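Local coordinates for protein thin, isoform D (Drosophila melanogaster, PDB 6D69) that probably transfers ubiquitin to other proteins through a zinc-binding RING domain, this chain being its C-terminal beta-propeller of NHL repeats, at residues A[20-25]-A[244-249]; A[93-98]-A[106-111]; A[185-190]-A[204-209]. One frame throughout, in Å; residues are numbered along the deposited sequence.

Contact 1. Residues A[20-25]-A[244-249]; sequences IPKQVY and QGYIFV
P21 faces Q244 and K22 faces Y246 at CA-CA separations of 9.1 Å and 9.0 Å, so helix 21-26 stands a full layer of side chains away from the turn that leads into strand 247-251. That strand belongs to a blade of the NHL beta-propeller, on which the helix from the start of the chain packs through a cluster of three aromatic rings. Y25 is the middle member. Its CG lies anti to its carbonyl carbon (chi1 -69°), and this carries the ring out from the helix to touch both Y246 and F248. The edge of Y25 points at the face of Y246, with CE2 of Y25 3.7 Å from CG of Y246 and the planes at 62°. F248 brings its edge, led by CZ, over a face of Y25 in a second T-shaped pair, nearly perpendicular at 78°, the ring centroids of Y25 and F248 being 5.0 Å apart. Aromatic residues suit these places because a flat ring can offer an edge to one neighbour and a face to another, as Y25 does. A tyrosine also lets the buried Y25 keep a polar end: its OH is hydrogen-bonded to OD2 of D242, whose OD1 accepts from the backbone N atoms of Q244 and Y246. I259, L267 and I288, from neighbouring strands, pack round the Y25 ring.

Proline fits the first turn of the helix, where a backbone nitrogen needs no acceptor behind it. Its ring crosses the extended Q244 side chain at about a right angle, CG of P21 lying 3.8 Å from OE1 of Q244. K22 contributes only the root of its side chain, its arm leading away, and CB of K22 rests 3.6 Å from OH of Y246.

Contact 2. Residues A[93-98]-A[106-111]; sequences DCLAGV and YIIADR
L95 and D110 are neighbours with CA atoms 4.5 Å apart, as are V98 and I108 at 4.6 Å, and the two segments run roughly antiparallel, 139° apart end to end, as part of the hairpin of strands 97-100 and 106-110 in an NHL-repeat blade. The backbone ladder is loose: N of A109 donates to O of G97 at 3.1 Å, from above the carbonyl plane, while the bond from N of A96 to O of A109 is weak. A side chain at G97 would point to the same face as CB of A109 and probably lie close to it.

Side chains add three bonds at the open end of the hairpin. D110 has CG anti to its backbone N (chi1 -172°), and its OD1 accepts N of D93 at 2.8 Å through the syn lone pair. OD2 of the same carboxylate is bound by R115, N113 and Q117, so both oxygens of this buried acid are engaged. R111 bends at chi3 (44°) and closes side-on upon a single acceptor: NE lies 3.0 Å and NH2 3.2 Å from O of C94, and the oxygen sits close to the guanidinium plane. An arginine can supply two such N-H groups together, fixing the rotation of its end, while the small CB of A96 fits obliquely against the guanidinium. Further along, L95 places CD2 3.8 Å from CG2 of I108, a meeting of branched apolar chains.

L95, V98 and I108 pack on the preceding blade, against A62 and V60 of strand 59-63 and V69 of strand 68-72, whereas I107 meets V145 and T147 of strand 145-147 in the next blade.

Contact 3. Residues A[185-190]-A[204-209]; sequences QLEHPH and DSNNHR
CG of D204 is swung trans to its backbone N (chi1 -174°), which brings the carboxylate up to the backbone N of E187; E187 has a similar first torsion (chi1 -170°) and lays its extended chain across N206. The contact ties the segment entering an NHL-repeat blade to the turn between strands 199-204 and 209-214. OD1 of D204 takes N of E187 at 2.8 Å on its syn lone pair, almost straight. OD2 of D204 accepts ND2 of N207 and, 3.0 Å away, NH1 of R209 in a salt bridge. An alanine at this position is likely to leave N of E187 without its acceptor and R209 without its charge mate in the turn.

N206, an asparagine, serves twice, first through its backbone N, which binds O of E187 at 3.1 Å. S205 sets CB beside CD2 of H190, while its OG donates to OD1 of N206 and bonds R237. The second use of N206 is its amide: the carboxylate and amide planes of E187 and N206 stand 77° apart, with ND2 of N206 meeting OE2 of E187 at 3.2 Å from above the carboxylate plane.

In the fold
Contacts 2 and 3 follow one another along the chain in different NHL repeats, centres about 19 Å apart; contact 2 lies on the hairpin of strands 97-100 and 106-110, contact 3 in loops beside the sheet of strands 192-194 to 219-223. Both are nested within the long loop closed by contact 1, whose centre lies about 27 Å from that of contact 2, on the opposite side of the chain's centre, and about 23 Å from that of contact 3; none of the three touch. Contact 1 fastens the N-terminal helix to a blade far along the chain, whereas contacts 2 and 3 each act inside one repeat, where D110 and D204 hold the same place. W143 bridges their neighbourhoods, touching R111 and H190.

Contact 1. Residues A[20-25]-A[244-249]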
ATOM      1  N   ILE A  20     -20.420 -15.143  -0.437  1.00 26.06           N
ATOM      2  CA  ILE A  20     -20.701 -14.217  -1.521  1.00 25.49           C
ATOM      3  C   ILE A  20     -19.913 -12.930  -1.302  1.00 24.49           C
ATOM      4  O   ILE A  20     -20.345 -12.059  -0.543  1.00 25.01           O
ATOM      5  CB  ILE A  20     -22.200 -13.946  -1.604  1.00 25.74           C
ATOM      6  CG1 ILE A  20     -22.956 -15.281  -1.574  1.00 27.89           C
ATOM      7  CG2 ILE A  20     -22.484 -13.164  -2.831  1.00 21.65           C
ATOM      8  CD1 ILE A  20     -22.446 -16.315  -2.585  1.00 23.53           C
ATOM      9  N   PRO A  21     -18.755 -12.770  -1.930  1.00 25.66           N
ATOM     10  CA  PRO A  21     -17.922 -11.597  -1.627  1.00 24.75           C
ATOM     11  C   PRO A  21     -18.657 -10.277  -1.758  1.00 29.00           C
ATOM     12  O   PRO A  21     -18.550  -9.426  -0.871  1.00 27.99           O
ATOM     13  CB  PRO A  21     -16.770 -11.733  -2.639  1.00 21.95           C
ATOM     14  CG  PRO A  21     -16.638 -13.172  -2.863  1.00 25.49           C
ATOM     15  CD  PRO A  21     -18.071 -13.722  -2.828  1.00 27.82           C
ATOM     16  N   LYS A  22     -19.395 -10.079  -2.845  1.00 30.20           N
ATOM     17  CA  LYS A  22     -20.110  -8.832  -3.034  1.00 26.28           C
ATOM     18  C   LYS A  22     -20.969  -8.512  -1.825  1.00 29.70           C
ATOM     19  O   LYS A  22     -21.037  -7.361  -1.371  1.00 27.45           O
ATOM     20  CB  LYS A  22     -20.954  -8.935  -4.302  1.00 30.05           C
ATOM     21  CG  LYS A  22     -21.683  -7.620  -4.683  1.00 30.56           C
ATOM     22  CD  LYS A  22     -22.225  -7.680  -6.103  1.00 29.29           C
ATOM     23  CE  LYS A  22     -22.826  -6.370  -6.536  1.00 38.70           C
ATOM     24  NZ  LYS A  22     -23.358  -6.452  -7.936  1.00 41.78           N
ATOM     25  N   GLN A  23     -21.642  -9.517  -1.280  1.00 31.07           N
ATOM     26  CA  GLN A  23     -22.528  -9.237  -0.155  1.00 35.44           C
ATOM     27  C   GLN A  23     -21.717  -8.855   1.079  1.00 33.10           C
ATOM     28  O   GLN A  23     -22.120  -7.974   1.844  1.00 34.49           O
ATOM     29  CB  GLN A  23     -23.465 -10.433   0.116  1.00 27.71           C
ATOM     30  CG  GLN A  23     -24.596 -10.682  -0.970  1.00 40.36           C
ATOM     31  CD  GLN A  23     -25.091  -9.369  -1.725  1.00 55.74           C
ATOM     32  OE1 GLN A  23     -24.993  -9.267  -2.972  1.00 51.78           O
ATOM     33  NE2 GLN A  23     -25.626  -8.388  -0.969  1.00 44.79           N
ATOM     34  N   VAL A  24     -20.551  -9.474   1.258  1.00 28.89           N
ATOM     35  CA  VAL A  24     -19.687  -9.179   2.407  1.00 34.11           C
ATOM     36  C   VAL A  24     -19.169  -7.747   2.345  1.00 29.03           C
ATOM     37  O   VAL A  24     -19.134  -7.023   3.349  1.00 31.54           O
ATOM     38  CB  VAL A  24     -18.510 -10.171   2.443  1.00 32.06           C
ATOM     39  CG1 VAL A  24     -17.472  -9.749   3.487  1.00 17.96           C
ATOM     40  CG2 VAL A  24     -19.021 -11.569   2.678  1.00 21.29           C
ATOM     41  N   TYR A  25     -18.666  -7.366   1.180  1.00 26.62           N
ATOM     42  CA  TYR A  25     -18.154  -6.025   0.958  1.00 27.23           C
ATOM     43  C   TYR A  25     -19.234  -4.955   1.101  1.00 31.12           C
ATOM     44  O   TYR A  25     -18.952  -3.859   1.605  1.00 33.47           O
ATOM     45  CB  TYR A  25     -17.498  -5.985  -0.426  1.00 24.48           C
ATOM     46  CG  TYR A  25     -16.214  -6.800  -0.520  1.00 27.58           C
ATOM     47  CD1 TYR A  25     -15.367  -6.964   0.587  1.00 22.88           C
ATOM     48  CD2 TYR A  25     -15.842  -7.396  -1.710  1.00 25.15           C
ATOM     49  CE1 TYR A  25     -14.202  -7.698   0.489  1.00 24.57           C
ATOM     50  CE2 TYR A  25     -14.653  -8.129  -1.810  1.00 22.72           C
ATOM     51  CZ  TYR A  25     -13.854  -8.279  -0.718  1.00 24.26           C
ATOM     52  OH  TYR A  25     -12.694  -9.005  -0.832  1.00 25.29           O
ATOM     53  N   GLN A 244     -10.211 -11.861  -6.483  1.00 23.72           N
ATOM     54  CA  GLN A 244     -11.093 -11.816  -7.642  1.00 24.53           C
ATOM     55  C   GLN A 244     -10.998 -10.509  -8.419  1.00 29.61           C
ATOM     56  O   GLN A 244     -11.753 -10.311  -9.394  1.00 27.59           O
ATOM     57  CB  GLN A 244     -12.536 -12.047  -7.211  1.00 21.91           C
ATOM     58  CG  GLN A 244     -12.749 -13.311  -6.538  1.00 16.50           C
ATOM     59  CD  GLN A 244     -14.165 -13.537  -6.099  1.00 23.71           C
ATOM     60  OE1 GLN A 244     -15.036 -12.680  -6.254  1.00 29.76           O
ATOM     61  NE2 GLN A 244     -14.417 -14.714  -5.552  1.00 26.86           N
ATOM     62  N   GLY A 245     -10.128  -9.593  -8.007  1.00 25.14           N
ATOM     63  CA  GLY A 245     -10.061  -8.328  -8.702  1.00 25.77           C
ATOM     64  C   GLY A 245     -10.904  -7.196  -8.140  1.00 27.00           C
ATOM     65  O   GLY A 245     -10.956  -6.134  -8.755  1.00 31.81           O
ATOM     66  N   TYR A 246     -11.586  -7.380  -7.019  1.00 27.55           N
ATOM     67  CA  TYR A 246     -12.152  -6.230  -6.334  1.00 26.89           C
ATOM     68  C   TYR A 246     -11.020  -5.310  -5.911  1.00 26.23           C
ATOM     69  O   TYR A 246      -9.987  -5.762  -5.403  1.00 25.28           O
ATOM     70  CB  TYR A 246     -12.964  -6.659  -5.114  1.00 25.86           C
ATOM     71  CG  TYR A 246     -14.255  -7.376  -5.415  1.00 25.42           C
ATOM     72  CD1 TYR A 246     -14.280  -8.732  -5.720  1.00 27.25           C
ATOM     73  CD2 TYR A 246     -15.448  -6.705  -5.350  1.00 27.85           C
ATOM     74  CE1 TYR A 246     -15.498  -9.395  -5.978  1.00 23.02           C
ATOM     75  CE2 TYR A 246     -16.655  -7.343  -5.601  1.00 28.97           C
ATOM     76  CZ  TYR A 246     -16.675  -8.699  -5.900  1.00 28.64           C
ATOM     77  OH  TYR A 246     -17.884  -9.335  -6.159  1.00 28.44           O
ATOM     78  N   ILE A 247     -11.225  -4.006  -6.130  1.00 28.42           N
ATOM     79  CA  ILE A 247     -10.208  -2.988  -5.883  1.00 28.90           C
ATOM     80  C   ILE A 247     -10.677  -2.115  -4.730  1.00 29.20           C
ATOM     81  O   ILE A 247     -11.846  -1.693  -4.683  1.00 21.94           O
ATOM     82  CB  ILE A 247      -9.899  -2.137  -7.136  1.00 27.42           C
ATOM     83  CG1 ILE A 247      -9.081  -2.956  -8.134  1.00 24.99           C
ATOM     84  CG2 ILE A 247      -9.055  -0.877  -6.775  1.00 23.48           C
ATOM     85  CD1 ILE A 247      -8.628  -2.195  -9.396  1.00 30.24           C
ATOM     86  N   PHE A 248      -9.738  -1.835  -3.814  1.00 26.60           N
ATOM     87  CA  PHE A 248      -9.993  -1.089  -2.595  1.00 27.74           C
ATOM     88  C   PHE A 248      -9.148   0.167  -2.614  1.00 29.76           C
ATOM     89  O   PHE A 248      -7.937   0.093  -2.822  1.00 27.68           O
ATOM     90  CB  PHE A 248      -9.661  -1.948  -1.369  1.00 20.86           C
ATOM     91  CG  PHE A 248     -10.477  -3.200  -1.294  1.00 26.07           C
ATOM     92  CD1 PHE A 248     -11.616  -3.237  -0.549  1.00 22.85           C
ATOM     93  CD2 PHE A 248     -10.107  -4.333  -2.001  1.00 23.92           C
ATOM     94  CE1 PHE A 248     -12.362  -4.379  -0.483  1.00 21.77           C
ATOM     95  CE2 PHE A 248     -10.865  -5.453  -1.946  1.00 27.47           C
ATOM     96  CZ  PHE A 248     -12.001  -5.469  -1.186  1.00 24.50           C
ATOM     97  N   VAL A 249      -9.783   1.316  -2.424  1.00 26.02           N
ATOM     98  CA  VAL A 249      -9.081   2.589  -2.508  1.00 28.86           C
ATOM     99  C   VAL A 249      -9.300   3.432  -1.265  1.00 24.57           C
ATOM    100  O   VAL A 249     -10.443   3.683  -0.866  1.00 25.05           O
ATOM    101  CB  VAL A 249      -9.522   3.377  -3.740  1.00 31.13           C
ATOM    102  CG1 VAL A 249      -8.645   4.650  -3.855  1.00 30.12           C
ATOM    103  CG2 VAL A 249      -9.412   2.463  -4.963  1.00 27.51           C
TER

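Contact 2. Residues A[93-98]-A[106-111]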
ATOM      1  N   ASP A  93      15.019   5.570   7.250  1.00 41.36           N
ATOM      2  CA  ASP A  93      14.805   6.952   7.624  1.00 44.99           C
ATOM      3  C   ASP A  93      13.309   7.102   7.811  1.00 46.75           C
ATOM      4  O   ASP A  93      12.840   6.866   8.918  1.00 50.52           O
ATOM      5  CB  ASP A  93      15.390   7.951   6.642  1.00 45.99           C
ATOM      6  CG  ASP A  93      15.442   9.361   7.249  1.00 47.96           C
ATOM      7  OD1 ASP A  93      14.394   9.778   7.806  1.00 44.03           O
ATOM      8  OD2 ASP A  93      16.531  10.014   7.238  1.00 45.12           O
ATOM      9  N   CYS A  94      12.510   7.438   6.815  1.00 35.26           N
ATOM     10  CA  CYS A  94      11.083   7.661   7.122  1.00 47.57           C
ATOM     11  C   CYS A  94      10.236   6.807   6.168  1.00 47.04           C
ATOM     12  O   CYS A  94       9.542   7.297   5.275  1.00 47.50           O
ATOM     13  CB  CYS A  94      10.717   9.165   7.101  1.00 44.71           C
ATOM     14  SG  CYS A  94       9.260   9.641   8.145  1.00 59.78           S
ATOM     15  N   LEU A  95      10.263   5.500   6.422  1.00 41.59           N
ATOM     16  CA  LEU A  95       9.717   4.532   5.483  1.00 42.27           C
ATOM     17  C   LEU A  95       8.225   4.729   5.289  1.00 38.13           C
ATOM     18  O   LEU A  95       7.503   5.133   6.204  1.00 36.05           O
ATOM     19  CB  LEU A  95      10.007   3.097   5.963  1.00 46.53           C
ATOM     20  CG  LEU A  95       9.554   2.536   7.325  1.00 40.14           C
ATOM     21  CD1 LEU A  95       8.164   2.189   7.250  1.00 45.53           C
ATOM     22  CD2 LEU A  95      10.284   1.250   7.675  1.00 40.27           C
ATOM     23  N   ALA A  96       7.768   4.462   4.086  1.00 35.09           N
ATOM     24  CA  ALA A  96       6.356   4.604   3.794  1.00 39.38           C
ATOM     25  C   ALA A  96       5.684   3.327   3.319  1.00 38.39           C
ATOM     26  O   ALA A  96       4.558   3.041   3.722  1.00 42.97           O
ATOM     27  CB  ALA A  96       6.188   5.664   2.738  1.00 38.85           C
ATOM     28  N   GLY A  97       6.328   2.569   2.450  1.00 35.31           N
ATOM     29  CA  GLY A  97       5.720   1.413   1.823  1.00 35.62           C
ATOM     30  C   GLY A  97       6.314   0.133   2.376  1.00 35.45           C
ATOM     31  O   GLY A  97       7.480   0.092   2.770  1.00 32.41           O
ATOM     32  N   VAL A  98       5.494  -0.913   2.411  1.00 35.43           N
ATOM     33  CA  VAL A  98       5.928  -2.216   2.874  1.00 29.73           C
ATOM     34  C   VAL A  98       5.143  -3.289   2.141  1.00 31.06           C
ATOM     35  O   VAL A  98       4.052  -3.049   1.607  1.00 25.87           O
ATOM     36  CB  VAL A  98       5.784  -2.333   4.400  1.00 29.81           C
ATOM     37  CG1 VAL A  98       4.318  -2.165   4.820  1.00 28.34           C
ATOM     38  CG2 VAL A  98       6.375  -3.620   4.883  1.00 28.24           C
ATOM     39  N   TYR A 106      10.376  -9.464   3.949  1.00 37.92           N
ATOM     40  CA  TYR A 106       9.783  -8.139   4.097  1.00 38.13           C
ATOM     41  C   TYR A 106      10.465  -7.163   3.144  1.00 42.71           C
ATOM     42  O   TYR A 106      11.697  -7.080   3.106  1.00 43.35           O
ATOM     43  CB  TYR A 106       9.903  -7.629   5.545  1.00 35.47           C
ATOM     44  CG  TYR A 106       9.020  -8.349   6.496  1.00 38.42           C
ATOM     45  CD1 TYR A 106       7.674  -8.082   6.551  1.00 39.22           C
ATOM     46  CD2 TYR A 106       9.519  -9.325   7.315  1.00 40.47           C
ATOM     47  CE1 TYR A 106       6.855  -8.773   7.406  1.00 39.94           C
ATOM     48  CE2 TYR A 106       8.717 -10.008   8.166  1.00 39.88           C
ATOM     49  CZ  TYR A 106       7.393  -9.733   8.217  1.00 40.60           C
ATOM     50  OH  TYR A 106       6.602 -10.442   9.083  1.00 44.95           O
ATOM     51  N   ILE A 107       9.667  -6.406   2.405  1.00 35.45           N
ATOM     52  CA  ILE A 107      10.178  -5.531   1.362  1.00 39.90           C
ATOM     53  C   ILE A 107       9.781  -4.084   1.683  1.00 35.69           C
ATOM     54  O   ILE A 107       8.606  -3.713   1.560  1.00 34.01           O
ATOM     55  CB  ILE A 107       9.661  -5.986  -0.003  1.00 36.73           C
ATOM     56  CG1 ILE A 107      10.008  -7.480  -0.174  1.00 39.07           C
ATOM     57  CG2 ILE A 107      10.248  -5.129  -1.111  1.00 29.65           C
ATOM     58  CD1 ILE A 107       9.357  -8.147  -1.420  1.00 40.78           C
ATOM     59  N   ILE A 108      10.762  -3.267   2.076  1.00 33.94           N
ATOM     60  CA  ILE A 108      10.544  -1.918   2.613  1.00 36.86           C
ATOM     61  C   ILE A 108      11.036  -0.871   1.618  1.00 38.71           C
ATOM     62  O   ILE A 108      12.180  -0.934   1.137  1.00 36.08           O
ATOM     63  CB  ILE A 108      11.250  -1.710   3.969  1.00 36.36           C
ATOM     64  CG1 ILE A 108      10.517  -2.396   5.113  1.00 35.45           C
ATOM     65  CG2 ILE A 108      11.288  -0.254   4.330  1.00 39.31           C
ATOM     66  CD1 ILE A 108      10.676  -3.926   5.175  1.00 39.41           C
ATOM     67  N   ALA A 109      10.183   0.115   1.352  1.00 36.03           N
ATOM     68  CA  ALA A 109      10.569   1.327   0.635  1.00 35.72           C
ATOM     69  C   ALA A 109      11.095   2.288   1.696  1.00 38.78           C
ATOM     70  O   ALA A 109      10.331   2.868   2.475  1.00 38.31           O
ATOM     71  CB  ALA A 109       9.393   1.920  -0.139  1.00 30.78           C
ATOM     72  N   ASP A 110      12.407   2.439   1.743  1.00 36.33           N
ATOM     73  CA  ASP A 110      13.042   3.270   2.751  1.00 38.12           C
ATOM     74  C   ASP A 110      13.110   4.663   2.141  1.00 42.44           C
ATOM     75  O   ASP A 110      14.108   5.059   1.537  1.00 40.63           O
ATOM     76  CB  ASP A 110      14.402   2.700   3.126  1.00 39.58           C
ATOM     77  CG  ASP A 110      15.009   3.404   4.290  1.00 45.04           C
ATOM     78  OD1 ASP A 110      14.314   4.307   4.819  1.00 45.92           O
ATOM     79  OD2 ASP A 110      16.164   3.064   4.653  1.00 44.53           O
ATOM     80  N   ARG A 111      12.018   5.411   2.325  1.00 41.65           N
ATOM     81  CA  ARG A 111      11.737   6.613   1.555  1.00 40.24           C
ATOM     82  C   ARG A 111      12.895   7.608   1.557  1.00 45.40           C
ATOM     83  O   ARG A 111      13.462   7.919   0.503  1.00 46.29           O
ATOM     84  CB  ARG A 111      10.467   7.274   2.091  1.00 42.12           C
ATOM     85  CG  ARG A 111      10.035   8.465   1.259  1.00 42.15           C
ATOM     86  CD  ARG A 111       8.623   8.905   1.569  1.00 44.08           C
ATOM     87  NE  ARG A 111       8.350   8.948   3.006  1.00 46.20           N
ATOM     88  CZ  ARG A 111       7.798   9.979   3.642  1.00 51.29           C
ATOM     89  NH1 ARG A 111       7.410  11.074   2.963  1.00 34.69           N
ATOM     90  NH2 ARG A 111       7.612   9.893   4.968  1.00 49.91           N
TER

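Contact 3. Residues A[185-190]-A[204-209]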
ATOM      1  N   GLN A 185       0.348   8.213 -18.105  1.00 51.65           N
ATOM      2  CA  GLN A 185       1.183   9.074 -17.290  1.00 45.92           C
ATOM      3  C   GLN A 185       0.700   9.066 -15.835  1.00 45.43           C
ATOM      4  O   GLN A 185      -0.391   8.577 -15.496  1.00 42.20           O
ATOM      5  CB  GLN A 185       1.192  10.498 -17.863  1.00 43.53           C
ATOM      6  CG  GLN A 185       1.716  10.595 -19.303  1.00 49.85           C
ATOM      7  CD  GLN A 185       1.614  12.000 -19.881  1.00 50.34           C
ATOM      8  OE1 GLN A 185       0.533  12.580 -19.947  1.00 49.70           O
ATOM      9  NE2 GLN A 185       2.743  12.553 -20.281  1.00 52.93           N
ATOM     10  N   LEU A 186       1.549   9.626 -14.971  1.00 42.57           N
ATOM     11  CA  LEU A 186       1.334   9.650 -13.534  1.00 41.48           C
ATOM     12  C   LEU A 186       1.786  10.988 -12.957  1.00 38.71           C
ATOM     13  O   LEU A 186       2.744  11.599 -13.441  1.00 42.80           O
ATOM     14  CB  LEU A 186       2.113   8.513 -12.835  1.00 38.48           C
ATOM     15  CG  LEU A 186       1.892   7.086 -13.348  1.00 32.38           C
ATOM     16  CD1 LEU A 186       2.896   6.143 -12.703  1.00 35.10           C
ATOM     17  CD2 LEU A 186       0.442   6.626 -13.091  1.00 33.41           C
ATOM     18  N   GLU A 187       1.101  11.427 -11.900  1.00 33.42           N
ATOM     19  CA  GLU A 187       1.544  12.569 -11.107  1.00 34.72           C
ATOM     20  C   GLU A 187       1.545  12.186  -9.624  1.00 36.02           C
ATOM     21  O   GLU A 187       0.488  12.049  -9.000  1.00 34.13           O
ATOM     22  CB  GLU A 187       0.684  13.812 -11.356  1.00 35.60           C
ATOM     23  CG  GLU A 187       1.336  15.083 -10.683  1.00 37.48           C
ATOM     24  CD  GLU A 187       0.569  16.371 -10.879  1.00 42.65           C
ATOM     25  OE1 GLU A 187      -0.202  16.493 -11.859  1.00 45.38           O
ATOM     26  OE2 GLU A 187       0.746  17.263 -10.026  1.00 42.73           O
ATOM     27  N   HIS A 188       2.740  12.033  -9.071  1.00 36.66           N
ATOM     28  CA  HIS A 188       2.935  11.751  -7.651  1.00 38.92           C
ATOM     29  C   HIS A 188       2.177  10.506  -7.201  1.00 41.05           C
ATOM     30  O   HIS A 188       1.322  10.575  -6.314  1.00 38.83           O
ATOM     31  CB  HIS A 188       2.534  12.964  -6.821  1.00 41.00           C
ATOM     32  CG  HIS A 188       3.556  14.045  -6.845  1.00 42.05           C
ATOM     33  ND1 HIS A 188       3.267  15.330  -7.233  1.00 43.38           N
ATOM     34  CD2 HIS A 188       4.879  14.022  -6.555  1.00 44.86           C
ATOM     35  CE1 HIS A 188       4.367  16.060  -7.164  1.00 44.74           C
ATOM     36  NE2 HIS A 188       5.358  15.288  -6.755  1.00 44.97           N
ATOM     37  N   PRO A 189       2.485   9.338  -7.785  1.00 37.17           N
ATOM     38  CA  PRO A 189       1.792   8.114  -7.400  1.00 34.69           C
ATOM     39  C   PRO A 189       2.327   7.624  -6.072  1.00 36.86           C
ATOM     40  O   PRO A 189       3.538   7.511  -5.893  1.00 43.26           O
ATOM     41  CB  PRO A 189       2.138   7.143  -8.528  1.00 38.79           C
ATOM     42  CG  PRO A 189       3.475   7.607  -9.044  1.00 31.29           C
ATOM     43  CD  PRO A 189       3.529   9.081  -8.805  1.00 35.85           C
ATOM     44  N   HIS A 190       1.432   7.332  -5.137  1.00 37.86           N
ATOM     45  CA  HIS A 190       1.872   6.952  -3.805  1.00 39.22           C
ATOM     46  C   HIS A 190       1.916   5.442  -3.586  1.00 37.92           C
ATOM     47  O   HIS A 190       2.875   4.943  -2.980  1.00 38.79           O
ATOM     48  CB  HIS A 190       0.963   7.592  -2.758  1.00 35.01           C
ATOM     49  CG  HIS A 190       1.139   9.066  -2.600  1.00 36.78           C
ATOM     50  ND1 HIS A 190       1.580   9.637  -1.429  1.00 36.35           N
ATOM     51  CD2 HIS A 190       0.883  10.091  -3.444  1.00 41.38           C
ATOM     52  CE1 HIS A 190       1.598  10.952  -1.558  1.00 42.05           C
ATOM     53  NE2 HIS A 190       1.171  11.254  -2.771  1.00 44.04           N
ATOM     54  N   ASP A 204      -2.906   7.027  -8.723  1.00 35.14           N
ATOM     55  CA  ASP A 204      -2.290   8.150  -9.409  1.00 39.54           C
ATOM     56  C   ASP A 204      -2.779   9.411  -8.701  1.00 39.69           C
ATOM     57  O   ASP A 204      -3.747  10.046  -9.106  1.00 42.73           O
ATOM     58  CB  ASP A 204      -2.686   8.102 -10.882  1.00 38.59           C
ATOM     59  CG  ASP A 204      -1.978   9.143 -11.718  1.00 38.65           C
ATOM     60  OD1 ASP A 204      -1.041   9.794 -11.171  1.00 35.95           O
ATOM     61  OD2 ASP A 204      -2.373   9.275 -12.905  1.00 33.26           O
ATOM     62  N   SER A 205      -2.087   9.760  -7.614  1.00 34.82           N
ATOM     63  CA  SER A 205      -2.635  10.676  -6.611  1.00 38.98           C
ATOM     64  C   SER A 205      -3.204  11.961  -7.208  1.00 35.18           C
ATOM     65  O   SER A 205      -4.363  12.312  -6.970  1.00 32.31           O
ATOM     66  CB  SER A 205      -1.560  11.035  -5.586  1.00 37.19           C
ATOM     67  OG  SER A 205      -2.028  12.048  -4.713  1.00 34.67           O
ATOM     68  N   ASN A 206      -2.366  12.723  -7.903  1.00 37.90           N
ATOM     69  CA  ASN A 206      -2.747  14.065  -8.292  1.00 38.30           C
ATOM     70  C   ASN A 206      -3.629  14.075  -9.541  1.00 40.82           C
ATOM     71  O   ASN A 206      -4.355  15.053  -9.765  1.00 41.66           O
ATOM     72  CB  ASN A 206      -1.464  14.896  -8.443  1.00 31.82           C
ATOM     73  CG  ASN A 206      -0.863  15.292  -7.080  1.00 39.76           C
ATOM     74  OD1 ASN A 206      -1.322  14.842  -6.031  1.00 39.99           O
ATOM     75  ND2 ASN A 206       0.169  16.131  -7.100  1.00 42.29           N
ATOM     76  N   ASN A 207      -3.638  12.993 -10.317  1.00 37.25           N
ATOM     77  CA  ASN A 207      -4.613  12.830 -11.388  1.00 31.88           C
ATOM     78  C   ASN A 207      -5.942  12.247 -10.916  1.00 32.85           C
ATOM     79  O   ASN A 207      -6.809  11.981 -11.751  1.00 35.29           O
ATOM     80  CB  ASN A 207      -4.034  11.953 -12.501  1.00 30.16           C
ATOM     81  CG  ASN A 207      -3.074  12.700 -13.400  1.00 35.66           C
ATOM     82  OD1 ASN A 207      -3.434  13.718 -13.970  1.00 43.21           O
ATOM     83  ND2 ASN A 207      -1.857  12.194 -13.545  1.00 30.94           N
ATOM     84  N   HIS A 208      -6.110  12.006  -9.614  1.00 33.13           N
ATOM     85  CA  HIS A 208      -7.389  11.601  -9.009  1.00 37.31           C
ATOM     86  C   HIS A 208      -8.054  10.436  -9.744  1.00 38.08           C
ATOM     87  O   HIS A 208      -9.230  10.506 -10.117  1.00 31.64           O
ATOM     88  CB  HIS A 208      -8.339  12.790  -8.941  1.00 37.48           C
ATOM     89  CG  HIS A 208      -7.690  14.003  -8.377  1.00 37.95           C
ATOM     90  ND1 HIS A 208      -7.366  14.120  -7.045  1.00 36.36           N
ATOM     91  CD2 HIS A 208      -7.225  15.119  -8.981  1.00 38.47           C
ATOM     92  CE1 HIS A 208      -6.762  15.276  -6.845  1.00 34.58           C
ATOM     93  NE2 HIS A 208      -6.665  15.902  -8.004  1.00 38.39           N
ATOM     94  N   ARG A 209      -7.302   9.338  -9.878  1.00 33.21           N
ATOM     95  CA  ARG A 209      -7.629   8.214 -10.747  1.00 35.20           C
ATOM     96  C   ARG A 209      -6.780   7.031 -10.312  1.00 36.22           C
ATOM     97  O   ARG A 209      -5.698   7.203  -9.747  1.00 35.17           O
ATOM     98  CB  ARG A 209      -7.360   8.515 -12.254  1.00 33.79           C
ATOM     99  CG  ARG A 209      -5.900   8.894 -12.574  1.00 37.15           C
ATOM    100  CD  ARG A 209      -5.340   8.402 -13.908  1.00 38.85           C
ATOM    101  NE  ARG A 209      -5.539   9.313 -15.042  1.00 41.47           N
ATOM    102  CZ  ARG A 209      -4.581   9.777 -15.854  1.00 41.39           C
ATOM    103  NH1 ARG A 209      -3.310   9.461 -15.714  1.00 37.33           N
ATOM    104  NH2 ARG A 209      -4.914  10.598 -16.840  1.00 57.25           N
TER